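Local coordinates for 4-alpha-glucanotransferase (Aquifex aeolicus, PDB 1TZ7), which belongs to the amylomaltase (disproportionating enzyme) family of glucanotransferases and is built round a parallel eight-stranded beta/alpha barrel, at residues A[338-341]-A[342-346]; A[285-288]-A[289-293]; A[364-368]-A[369-373]; A[239-242]-A[243-246]. One frame throughout, in Å; residues are numbered along the deposited sequence.

Interaction 1 of 4, residues A[338-341]-A[342-346]; sequences FKKL and LSYFP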
loop_
_atom_site.group_PDB
_atom_site.type_symbol
_atom_site.label_atom_id
_atom_site.label_comp_id
_atom_site.label_asym_id
_atom_site.label_seq_id
_atom_site.Cartn_x
_atom_site.Cartn_y
_atom_site.Cartn_z
ATOM N N PHE A 338 9.778 -0.061 -18.499
ATOM C CA PHE A 338 10.767 -0.169 -17.451
ATOM C C PHE A 338 12.152 0.278 -17.931
ATOM O O PHE A 338 12.966 0.715 -17.135
ATOM C CB PHE A 338 10.803 -1.582 -16.879
ATOM C CG PHE A 338 9.760 -1.824 -15.826
ATOM C CD1 PHE A 338 8.622 -2.558 -16.110
ATOM C CD2 PHE A 338 9.907 -1.295 -14.555
ATOM C CE1 PHE A 338 7.659 -2.767 -15.140
ATOM C CE2 PHE A 338 8.949 -1.502 -13.589
ATOM C CZ PHE A 338 7.826 -2.238 -13.882
ATOM N N LYS A 339 12.401 0.185 -19.237
ATOM C CA LYS A 339 13.619 0.759 -19.824
ATOM C C LYS A 339 13.668 2.265 -19.566
ATOM O O LYS A 339 14.714 2.811 -19.204
ATOM C CB LYS A 339 13.682 0.487 -21.329
ATOM C CG LYS A 339 15.004 0.946 -21.992
ATOM C CD LYS A 339 15.184 0.346 -23.386
ATOM C CE LYS A 339 16.628 0.504 -23.898
ATOM N NZ LYS A 339 17.374 1.573 -23.188
ATOM N N LYS A 340 12.531 2.928 -19.744
ATOM C CA LYS A 340 12.439 4.361 -19.497
ATOM C C LYS A 340 12.465 4.676 -18.002
ATOM O O LYS A 340 13.127 5.614 -17.580
ATOM C CB LYS A 340 11.174 4.941 -20.128
ATOM C CG LYS A 340 11.409 6.225 -20.896
ATOM C CD LYS A 340 10.380 7.268 -20.560
ATOM C CE LYS A 340 10.733 8.613 -21.169
ATOM N NZ LYS A 340 9.621 9.172 -21.967
ATOM N N LEU A 341 11.744 3.883 -17.204
ATOM C CA LEU A 341 11.685 4.110 -15.750
ATOM C C LEU A 341 13.065 3.942 -15.102
ATOM O O LEU A 341 13.426 4.696 -14.207
ATOM C CB LEU A 341 10.673 3.159 -15.079
ATOM C CG LEU A 341 9.180 3.497 -15.252
ATOM C CD1 LEU A 341 8.319 2.476 -14.520
ATOM C CD2 LEU A 341 8.866 4.908 -14.761
ATOM N N LEU A 342 13.829 2.955 -15.560
ATOM C CA LEU A 342 15.153 2.688 -14.987
ATOM C C LEU A 342 16.203 3.682 -15.516
ATOM O O LEU A 342 17.268 3.820 -14.943
ATOM C CB LEU A 342 15.601 1.231 -15.266
ATOM C CG LEU A 342 15.304 0.165 -14.164
ATOM C CD1 LEU A 342 15.560 0.698 -12.752
ATOM C CD2 LEU A 342 13.912 -0.353 -14.276
ATOM N N SER A 343 15.888 4.363 -16.614
ATOM C CA SER A 343 16.725 5.454 -17.098
ATOM C C SER A 343 16.503 6.708 -16.255
ATOM O O SER A 343 17.451 7.430 -15.930
ATOM C CB SER A 343 16.426 5.757 -18.560
ATOM O OG SER A 343 16.843 4.706 -19.393
ATOM N N TYR A 344 15.246 6.953 -15.905
ATOM C CA TYR A 344 14.876 8.089 -15.061
ATOM C C TYR A 344 15.258 7.834 -13.605
ATOM O O TYR A 344 15.612 8.770 -12.872
ATOM C CB TYR A 344 13.364 8.344 -15.149
ATOM C CG TYR A 344 12.956 9.271 -16.264
ATOM C CD1 TYR A 344 13.392 9.057 -17.567
ATOM C CD2 TYR A 344 12.131 10.360 -16.019
ATOM C CE1 TYR A 344 13.020 9.902 -18.590
ATOM C CE2 TYR A 344 11.750 11.215 -17.037
ATOM C CZ TYR A 344 12.191 10.985 -18.316
ATOM O OH TYR A 344 11.818 11.834 -19.323
ATOM N N PHE A 345 15.182 6.565 -13.191
ATOM C CA PHE A 345 15.425 6.174 -11.794
ATOM C C PHE A 345 16.430 5.016 -11.727
ATOM O O PHE A 345 16.074 3.896 -11.338
ATOM C CB PHE A 345 14.111 5.761 -11.129
ATOM C CG PHE A 345 13.033 6.788 -11.252
ATOM C CD1 PHE A 345 12.015 6.643 -12.187
ATOM C CD2 PHE A 345 13.044 7.915 -10.449
ATOM C CE1 PHE A 345 11.021 7.612 -12.309
ATOM C CE2 PHE A 345 12.057 8.880 -10.566
ATOM C CZ PHE A 345 11.048 8.732 -11.497
ATOM N N PRO A 346 17.677 5.292 -12.110
ATOM C CA PRO A 346 18.690 4.237 -12.317
ATOM C C PRO A 346 19.168 3.507 -11.037
ATOM O O PRO A 346 19.801 2.462 -11.153
ATOM C CB PRO A 346 19.850 4.991 -12.970
ATOM C CG PRO A 346 19.682 6.415 -12.535
ATOM C CD PRO A 346 18.210 6.639 -12.404
#
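Leu342 CD2 comes to the edge of the Phe338 ring, near its plane, 4.1 Å from CD2 of Phe338. Beyond the segment, Phe311 meets the same phenyl ring edge-to-face. Phe345 also offers an edge: its CD1 sits 3.1 Å from Leu341 O, close to the plane of the ring. Tyr344 is different, since the carbonyl of Lys340 approaches its ring obliquely while the lysine chain runs alongside, pointing the same way and bringing CE of Lys340 to 3.7 Å from CE1 of Tyr344. The ammonium end goes on to Gly285 O, so the tyrosine is met by the aliphatic part of the lysine.

Ser343 turns its hydroxyl back on the helix. With OG beside the backbone N (chi1 -68°) it gives a hydrogen bond of 2.9 Å to Lys339 O, where the backbone hydrogen bond from Ser343 N to the same oxygen is only weak. Regular i to i-4 bonds continue around it, Leu342 N to Phe338 O at 2.9 Å and Tyr344 N to Lys340 O at 3.0 Å. The last, from Phe345 N to Leu341 O, is short at 2.8 Å but bent to 136° at the hydrogen, and Phe345 is where the backbone leaves helical angles. The Phe345 side chain packs on Val293, Leu294 and Leu297 of helix 287-297. This is the C-terminal end of helix 334-344, an outer helix of the beta/alpha barrel that leads into strand 350-352.

Interaction 2 of 4, residues A[285-288]-A[289-293]; sequences GFRW and WIRRV
Trp288 and Trp289, neighbours in sequence, are turned nearly perpendicular to each other: the edge of the Trp288 six-membered ring points at the face of the Trp289 five-membered ring, a T-shaped pair with centroids 5.1 Å apart and planes at 82°. Trp288 is placed for this by its first torsion, which sets CG anti to the backbone N (chi1 -177°) and beside the carbonyl carbon, on the side where Trp289 and Arg292 meet the ring. Arg292, one turn on, runs beside it in the same direction and puts CD over the face of the six-membered ring, a CH-pi contact 3.8 Å from the centroid. Beyond that point the guanidinium continues to Pro228 O through NH1.

These side chains stand on the first turns of helix 287-297. Helix 278-283 has just ended in a Schellman motif with Gly285, at positive phi, as its C-prime residue, and Phe286 then takes the N-cap position of the next helix; Ile290 N bonds Phe286 O at 3.0 Å, in the carbonyl plane. Glu284 OE1 accepts from the backbone N of Trp288.

Arg291 crosses Trp288 at about a right angle, with NH1 at the indole edge, 3.9 Å from CD1 of Trp288. One face of its guanidinium is turned to Arg287 O, which lies 3.7 Å from NH2 of Arg291. The Arg287 side chain runs alongside with the two guanidinium planes 12° apart, yet NE of Arg287 stays 5.3 Å from NH2 of Arg291.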
loop_
_atom_site.group_PDB
_atom_site.type_symbol
_atom_site.label_atom_id
_atom_site.label_comp_id
_atom_site.label_asym_id
_atom_site.label_seq_id
_atom_site.Cartn_x
_atom_site.Cartn_y
_atom_site.Cartn_z
ATOM N N GLY A 285 4.922 8.811 -23.804
ATOM C CA GLY A 285 6.239 8.551 -23.230
ATOM C C GLY A 285 6.195 8.076 -21.783
ATOM O O GLY A 285 7.141 8.293 -21.027
ATOM N N PHE A 286 5.091 7.428 -21.407
ATOM C CA PHE A 286 4.909 6.883 -20.052
ATOM C C PHE A 286 5.053 7.952 -18.964
ATOM O O PHE A 286 5.482 7.653 -17.859
ATOM C CB PHE A 286 5.909 5.735 -19.782
ATOM C CG PHE A 286 5.788 4.590 -20.738
ATOM C CD1 PHE A 286 6.759 4.374 -21.713
ATOM C CD2 PHE A 286 4.707 3.725 -20.671
ATOM C CE1 PHE A 286 6.647 3.316 -22.603
ATOM C CE2 PHE A 286 4.591 2.666 -21.559
ATOM C CZ PHE A 286 5.562 2.460 -22.524
ATOM N N ARG A 287 4.687 9.191 -19.273
ATOM C CA ARG A 287 4.979 10.301 -18.360
ATOM C C ARG A 287 4.070 10.306 -17.120
ATOM O O ARG A 287 4.447 10.817 -16.082
ATOM C CB ARG A 287 4.932 11.657 -19.088
ATOM C CG ARG A 287 3.539 12.070 -19.652
ATOM C CD ARG A 287 3.557 13.419 -20.453
ATOM N NE ARG A 287 4.682 13.470 -21.298
ATOM C CZ ARG A 287 4.744 13.261 -22.613
ATOM N NH1 ARG A 287 3.682 13.098 -23.413
ATOM N NH2 ARG A 287 5.932 13.307 -23.134
ATOM N N TRP A 288 2.883 9.716 -17.238
ATOM C CA TRP A 288 1.992 9.554 -16.084
ATOM C C TRP A 288 2.595 8.576 -15.078
ATOM O O TRP A 288 2.598 8.834 -13.878
ATOM C CB TRP A 288 0.618 9.060 -16.533
ATOM C CG TRP A 288 -0.370 8.936 -15.419
ATOM C CD1 TRP A 288 -1.065 9.946 -14.824
ATOM C CD2 TRP A 288 -0.785 7.729 -14.769
ATOM N NE1 TRP A 288 -1.885 9.444 -13.841
ATOM C CE2 TRP A 288 -1.732 8.084 -13.785
ATOM C CE3 TRP A 288 -0.449 6.376 -14.915
ATOM C CZ2 TRP A 288 -2.348 7.140 -12.957
ATOM C CZ3 TRP A 288 -1.063 5.442 -14.088
ATOM C CH2 TRP A 288 -2.001 5.831 -13.125
ATOM N N TRP A 289 3.116 7.461 -15.578
ATOM C CA TRP A 289 3.765 6.475 -14.721
ATOM C C TRP A 289 5.047 7.036 -14.104
ATOM O O TRP A 289 5.354 6.769 -12.948
ATOM C CB TRP A 289 4.067 5.191 -15.508
ATOM C CG TRP A 289 2.990 4.174 -15.373
ATOM C CD1 TRP A 289 2.054 3.838 -16.308
ATOM C CD2 TRP A 289 2.717 3.368 -14.225
ATOM N NE1 TRP A 289 1.219 2.864 -15.813
ATOM C CE2 TRP A 289 1.606 2.557 -14.534
ATOM C CE3 TRP A 289 3.305 3.239 -12.959
ATOM C CZ2 TRP A 289 1.073 1.640 -13.628
ATOM C CZ3 TRP A 289 2.771 2.325 -12.061
ATOM C CH2 TRP A 289 1.672 1.540 -12.401
ATOM N N ILE A 290 5.783 7.816 -14.880
ATOM C CA ILE A 290 6.968 8.494 -14.373
ATOM C C ILE A 290 6.601 9.442 -13.227
ATOM O O ILE A 290 7.281 9.484 -12.211
ATOM C CB ILE A 290 7.666 9.269 -15.507
ATOM C CG1 ILE A 290 8.381 8.293 -16.441
ATOM C CG2 ILE A 290 8.667 10.299 -14.929
ATOM C CD1 ILE A 290 8.715 8.873 -17.792
ATOM N N ARG A 291 5.519 10.198 -13.403
ATOM C CA ARG A 291 5.054 11.117 -12.362
ATOM C C ARG A 291 4.612 10.361 -11.101
ATOM O O ARG A 291 4.829 10.829 -9.989
ATOM C CB ARG A 291 3.908 11.995 -12.887
ATOM C CG ARG A 291 4.379 13.175 -13.754
ATOM C CD ARG A 291 3.432 14.366 -13.751
ATOM N NE ARG A 291 2.075 13.992 -14.159
ATOM C CZ ARG A 291 1.682 13.830 -15.427
ATOM N NH1 ARG A 291 0.428 13.487 -15.691
ATOM N NH2 ARG A 291 2.541 14.011 -16.429
ATOM N N ARG A 292 4.000 9.187 -11.288
ATOM C CA ARG A 292 3.615 8.324 -10.158
ATOM C C ARG A 292 4.834 7.927 -9.341
ATOM O O ARG A 292 4.801 7.940 -8.113
ATOM C CB ARG A 292 2.929 7.051 -10.661
ATOM C CG ARG A 292 1.460 7.162 -10.834
ATOM C CD ARG A 292 0.757 5.814 -10.901
ATOM N NE ARG A 292 0.573 5.220 -9.576
ATOM C CZ ARG A 292 0.134 3.983 -9.365
ATOM N NH1 ARG A 292 -0.009 3.533 -8.127
ATOM N NH2 ARG A 292 -0.166 3.191 -10.395
ATOM N N VAL A 293 5.904 7.555 -10.031
ATOM C CA VAL A 293 7.107 7.067 -9.375
ATOM C C VAL A 293 7.815 8.208 -8.664
ATOM O O VAL A 293 8.173 8.088 -7.503
ATOM C CB VAL A 293 8.064 6.385 -10.387
ATOM C CG1 VAL A 293 9.423 6.087 -9.746
ATOM C CG2 VAL A 293 7.438 5.107 -10.921
#

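Interaction 3 of 4, residues A[364-368]-A[369-373]; sequences YLRET and FKIPG
Hydrogen bonds from Ile371 and Lys370 back to the helix close this stretch. Ile371 N reaches Arg366 O at 3.1 Å, and Lys370 N makes a weaker bond to Glu367 O; a further weak one runs from Phe369 N to Arg366 O. Within the last turn, Tyr364 O is gripped twice by Thr368, by the backbone N and by OG1 at 2.7 Å, the two donors arriving from opposite faces of the carbonyl plane.

Charge pairing belongs to Arg366. Its NE forms a salt bridge with Asp354, in the loop between strand 350-352 and this helix, while NH1 has a long, weak one to Glu367 OE2, 3.4 Å away, so the guanidinium is shared between two acids.

Contacts of the Phe369 ring come next. With OG1 beside the backbone N (chi1 -73°), CG2 of Thr368 is left anti to that N and lies over one face of the ring, 4.2 Å from its centroid and 13° off the normal. At the edge, in plane, Leu365 CD1 comes to 3.8 Å from CE1 of Phe369. The polar neighbour at the edge is Leu365 O, 3.4 Å from CD1 of Phe369. Farther along, the aliphatic part of Arg366 meets Ile371, CG to CB at 4.1 Å. Ile371 also packs on Phe338 and Phe350.

The pattern is a Schellman motif: Lys370, at positive phi, is the C-prime residue, and the aliphatic stem of Arg366 against Ile371 occupies the positions of the hydrophobic pair that often accompanies the motif. It ends helix 360-368 and turns the chain into strand 373-376 of the beta/alpha barrel.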
loop_
_atom_site.group_PDB
_atom_site.type_symbol
_atom_site.label_atom_id
_atom_site.label_comp_id
_atom_site.label_asym_id
_atom_site.label_seq_id
_atom_site.Cartn_x
_atom_site.Cartn_y
_atom_site.Cartn_z
ATOM N N TYR A 364 11.199 -13.235 -16.821
ATOM C CA TYR A 364 12.199 -12.637 -17.696
ATOM C C TYR A 364 12.151 -11.119 -17.661
ATOM O O TYR A 364 13.178 -10.475 -17.656
ATOM C CB TYR A 364 12.025 -13.110 -19.127
ATOM C CG TYR A 364 13.153 -12.667 -20.027
ATOM C CD1 TYR A 364 14.407 -13.259 -19.939
ATOM C CD2 TYR A 364 12.972 -11.642 -20.956
ATOM C CE1 TYR A 364 15.452 -12.854 -20.755
ATOM C CE2 TYR A 364 14.013 -11.228 -21.779
ATOM C CZ TYR A 364 15.253 -11.842 -21.671
ATOM O OH TYR A 364 16.293 -11.446 -22.477
ATOM N N LEU A 365 10.943 -10.552 -17.642
ATOM C CA LEU A 365 10.786 -9.095 -17.540
ATOM C C LEU A 365 11.391 -8.596 -16.242
ATOM O O LEU A 365 12.160 -7.651 -16.236
ATOM C CB LEU A 365 9.306 -8.698 -17.614
ATOM C CG LEU A 365 9.004 -7.197 -17.443
ATOM C CD1 LEU A 365 9.562 -6.397 -18.613
ATOM C CD2 LEU A 365 7.508 -6.962 -17.295
ATOM N N ARG A 366 11.037 -9.253 -15.144
ATOM C CA ARG A 366 11.537 -8.886 -13.831
ATOM C C ARG A 366 13.072 -8.916 -13.796
ATOM O O ARG A 366 13.702 -7.969 -13.362
ATOM C CB ARG A 366 10.972 -9.836 -12.770
ATOM C CG ARG A 366 11.133 -9.339 -11.342
ATOM C CD ARG A 366 11.691 -10.371 -10.393
ATOM N NE ARG A 366 10.924 -11.607 -10.417
ATOM C CZ ARG A 366 11.452 -12.825 -10.582
ATOM N NH1 ARG A 366 12.763 -12.978 -10.743
ATOM N NH2 ARG A 366 10.662 -13.894 -10.587
ATOM N N GLU A 367 13.651 -10.013 -14.268
ATOM C CA GLU A 367 15.085 -10.255 -14.115
ATOM C C GLU A 367 15.906 -9.452 -15.126
ATOM O O GLU A 367 17.076 -9.175 -14.900
ATOM C CB GLU A 367 15.390 -11.747 -14.257
ATOM C CG GLU A 367 14.887 -12.586 -13.084
ATOM C CD GLU A 367 15.465 -13.997 -13.071
ATOM O OE1 GLU A 367 16.015 -14.434 -14.109
ATOM O OE2 GLU A 367 15.364 -14.666 -12.023
ATOM N N THR A 368 15.282 -9.080 -16.239
ATOM C CA THR A 368 15.938 -8.242 -17.237
ATOM C C THR A 368 16.311 -6.886 -16.629
ATOM O O THR A 368 17.348 -6.314 -16.959
ATOM C CB THR A 368 15.008 -8.036 -18.468
ATOM O OG1 THR A 368 14.944 -9.240 -19.239
ATOM C CG2 THR A 368 15.592 -7.009 -19.438
ATOM N N PHE A 369 15.459 -6.383 -15.735
ATOM C CA PHE A 369 15.683 -5.081 -15.111
ATOM C C PHE A 369 16.144 -5.207 -13.658
ATOM O O PHE A 369 16.143 -4.223 -12.913
ATOM C CB PHE A 369 14.422 -4.243 -15.201
ATOM C CG PHE A 369 14.051 -3.879 -16.598
ATOM C CD1 PHE A 369 13.004 -4.522 -17.245
ATOM C CD2 PHE A 369 14.761 -2.902 -17.283
ATOM C CE1 PHE A 369 12.670 -4.190 -18.541
ATOM C CE2 PHE A 369 14.429 -2.566 -18.580
ATOM C CZ PHE A 369 13.385 -3.207 -19.212
ATOM N N LYS A 370 16.550 -6.423 -13.270
ATOM C CA LYS A 370 17.183 -6.670 -11.959
ATOM C C LYS A 370 16.271 -6.259 -10.814
ATOM O O LYS A 370 16.731 -5.874 -9.755
ATOM C CB LYS A 370 18.530 -5.928 -11.851
ATOM C CG LYS A 370 19.521 -6.252 -12.967
ATOM C CD LYS A 370 19.986 -7.706 -12.905
ATOM C CE LYS A 370 21.486 -7.831 -13.179
ATOM N NZ LYS A 370 21.972 -9.231 -13.005
ATOM N N ILE A 371 14.974 -6.350 -11.037
ATOM C CA ILE A 371 14.010 -6.033 -10.007
ATOM C C ILE A 371 13.828 -7.249 -9.092
ATOM O O ILE A 371 13.508 -8.337 -9.566
ATOM C CB ILE A 371 12.673 -5.636 -10.652
ATOM C CG1 ILE A 371 12.853 -4.352 -11.480
ATOM C CG2 ILE A 371 11.599 -5.447 -9.588
ATOM C CD1 ILE A 371 11.650 -4.002 -12.362
ATOM N N PRO A 372 14.048 -7.071 -7.780
ATOM C CA PRO A 372 13.851 -8.163 -6.821
ATOM C C PRO A 372 12.421 -8.662 -6.831
ATOM O O PRO A 372 11.491 -7.854 -6.879
ATOM C CB PRO A 372 14.181 -7.514 -5.466
ATOM C CG PRO A 372 14.109 -6.045 -5.702
ATOM C CD PRO A 372 14.489 -5.830 -7.118
ATOM N N GLY A 373 12.251 -9.977 -6.790
ATOM C CA GLY A 373 10.939 -10.576 -6.661
ATOM C C GLY A 373 10.503 -10.689 -5.211
ATOM O O GLY A 373 11.189 -10.219 -4.301
#

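Interaction 4 of 4, residues A[239-242]-A[243-246]; sequences WTNP and ELFK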
loop_
_atom_site.group_PDB
_atom_site.type_symbol
_atom_site.label_atom_id
_atom_site.label_comp_id
_atom_site.label_asym_id
_atom_site.label_seq_id
_atom_site.Cartn_x
_atom_site.Cartn_y
_atom_site.Cartn_z
ATOM N N TRP A 239 -10.604 10.577 -13.866
ATOM C CA TRP A 239 -11.207 11.856 -14.226
ATOM C C TRP A 239 -10.225 12.751 -15.008
ATOM O O TRP A 239 -10.592 13.337 -16.024
ATOM C CB TRP A 239 -11.682 12.580 -12.964
ATOM C CG TRP A 239 -12.329 13.903 -13.225
ATOM C CD1 TRP A 239 -13.338 14.162 -14.104
ATOM C CD2 TRP A 239 -12.014 15.149 -12.598
ATOM N NE1 TRP A 239 -13.671 15.496 -14.064
ATOM C CE2 TRP A 239 -12.871 16.126 -13.146
ATOM C CE3 TRP A 239 -11.085 15.547 -11.623
ATOM C CZ2 TRP A 239 -12.831 17.467 -12.754
ATOM C CZ3 TRP A 239 -11.049 16.878 -11.237
ATOM C CH2 TRP A 239 -11.918 17.820 -11.804
ATOM N N THR A 240 -8.981 12.845 -14.529
ATOM C CA THR A 240 -7.995 13.773 -15.124
ATOM C C THR A 240 -7.358 13.206 -16.384
ATOM O O THR A 240 -6.958 13.953 -17.263
ATOM C CB THR A 240 -6.877 14.146 -14.108
ATOM O OG1 THR A 240 -6.601 13.046 -13.238
ATOM C CG2 THR A 240 -7.328 15.241 -13.188
ATOM N N ASN A 241 -7.259 11.884 -16.463
ATOM C CA ASN A 241 -6.588 11.238 -17.588
ATOM C C ASN A 241 -7.419 10.101 -18.199
ATOM O O ASN A 241 -6.982 8.959 -18.225
ATOM C CB ASN A 241 -5.231 10.697 -17.146
ATOM C CG ASN A 241 -4.396 11.733 -16.429
ATOM O OD1 ASN A 241 -4.271 11.710 -15.203
ATOM N ND2 ASN A 241 -3.823 12.648 -17.182
ATOM N N PRO A 242 -8.607 10.422 -18.702
ATOM C CA PRO A 242 -9.513 9.398 -19.245
ATOM C C PRO A 242 -8.903 8.631 -20.426
ATOM O O PRO A 242 -9.109 7.428 -20.547
ATOM C CB PRO A 242 -10.741 10.211 -19.695
ATOM C CG PRO A 242 -10.258 11.618 -19.813
ATOM C CD PRO A 242 -9.176 11.775 -18.805
ATOM N N GLU A 243 -8.156 9.334 -21.275
ATOM C CA GLU A 243 -7.506 8.719 -22.439
ATOM C C GLU A 243 -6.483 7.628 -22.047
ATOM O O GLU A 243 -6.122 6.791 -22.866
ATOM C CB GLU A 243 -6.821 9.798 -23.298
ATOM C CG GLU A 243 -5.487 10.304 -22.739
ATOM C CD GLU A 243 -5.661 11.277 -21.581
ATOM O OE1 GLU A 243 -6.038 10.838 -20.492
ATOM O OE2 GLU A 243 -5.416 12.478 -21.769
ATOM N N LEU A 244 -6.034 7.650 -20.795
ATOM C CA LEU A 244 -5.076 6.652 -20.296
ATOM C C LEU A 244 -5.773 5.328 -19.904
ATOM O O LEU A 244 -5.114 4.369 -19.487
ATOM C CB LEU A 244 -4.304 7.220 -19.087
ATOM C CG LEU A 244 -2.875 7.752 -19.343
ATOM C CD1 LEU A 244 -2.734 8.400 -20.697
ATOM C CD2 LEU A 244 -2.464 8.708 -18.248
ATOM N N PHE A 245 -7.095 5.288 -20.047
ATOM C CA PHE A 245 -7.878 4.093 -19.722
ATOM C C PHE A 245 -8.788 3.714 -20.884
ATOM O O PHE A 245 -9.050 4.532 -21.768
ATOM C CB PHE A 245 -8.712 4.337 -18.464
ATOM C CG PHE A 245 -7.905 4.763 -17.291
ATOM C CD1 PHE A 245 -7.561 6.097 -17.115
ATOM C CD2 PHE A 245 -7.463 3.832 -16.359
ATOM C CE1 PHE A 245 -6.798 6.497 -16.025
ATOM C CE2 PHE A 245 -6.701 4.228 -15.268
ATOM C CZ PHE A 245 -6.369 5.561 -15.103
ATOM N N LYS A 246 -9.267 2.471 -20.882
ATOM C CA LYS A 246 -10.122 1.984 -21.962
ATOM C C LYS A 246 -11.573 2.323 -21.671
ATOM O O LYS A 246 -12.299 1.532 -21.082
ATOM C CB LYS A 246 -9.945 0.475 -22.155
ATOM C CG LYS A 246 -8.597 0.091 -22.776
ATOM C CD LYS A 246 -8.600 -1.331 -23.317
ATOM C CE LYS A 246 -7.326 -1.626 -24.099
ATOM N NZ LYS A 246 -7.169 -3.072 -24.394
#
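Two backbone hydrogen bonds, each spanning three residues, carry this turn: Leu244 N to Asn241 O at 3.0 Å and Phe245 N to Pro242 O, also 3.0 Å. In both, the donor stands well above the plane of the carbonyl, 54° out of it at Asn241 O, as the tight winding of a 3-10 turn brings about. The carbonyl oxygen of Asn241 is also met by the Phe245 ring, which presents its edge, with CD1 3.1 Å and CE1 3.3 Å from Asn241 O. Pro242 O lies at the same edge, also in the ring plane. Glu243 folds its carboxylate back toward Asn241, its CG wedged between the backbone N and the carbonyl carbon (chi1 77°), but OE1 sits too close to its neighbours for its exact place to be trusted.

These overlapping turns, with Pro242 at the start where no amide hydrogen is needed, follow the end of helix 236-240 at Asn241. They lead the chain toward strand 255-259 of the small antiparallel sheet. Backbone hydrogen bonds of Leu244 with Asn277 and of Lys246 with Leu254 and Val275 fasten the exit, and the carbonyl of Leu244 accepts from His281 NE2.

Packing surrounds the turn. Asn241 and Leu244 lie side by side, pointing the same way, with CB of Asn241 3.6 Å from CD2 of Leu244, and both rest on Trp288 of helix 287-297. The Phe245 ring meets that of Tyr276 with the planes inclined at about 35°.

Overall arrangement
Interactions 4, 2, 1 and 3 follow one another along the chain and form a row through direct touches. At one end, interaction 4 packs on interaction 2 through CD2 of Leu244, 3.5 Å from CG of Trp288. Interactions 2 and 1 have centres 10 Å apart and join helices 287-297 and 334-344: Val293 CG1 lies 3.4 Å from CE1 of Phe345, and CD2 of Tyr344 is 3.6 Å from CG2 of Ile290. Interaction 1 in turn meets interaction 3, with CB of Phe338 3.6 Å from CE1 of Phe369. The ends of the row, interactions 3 and 4, do not touch; their nearest atoms are about 17 Å apart.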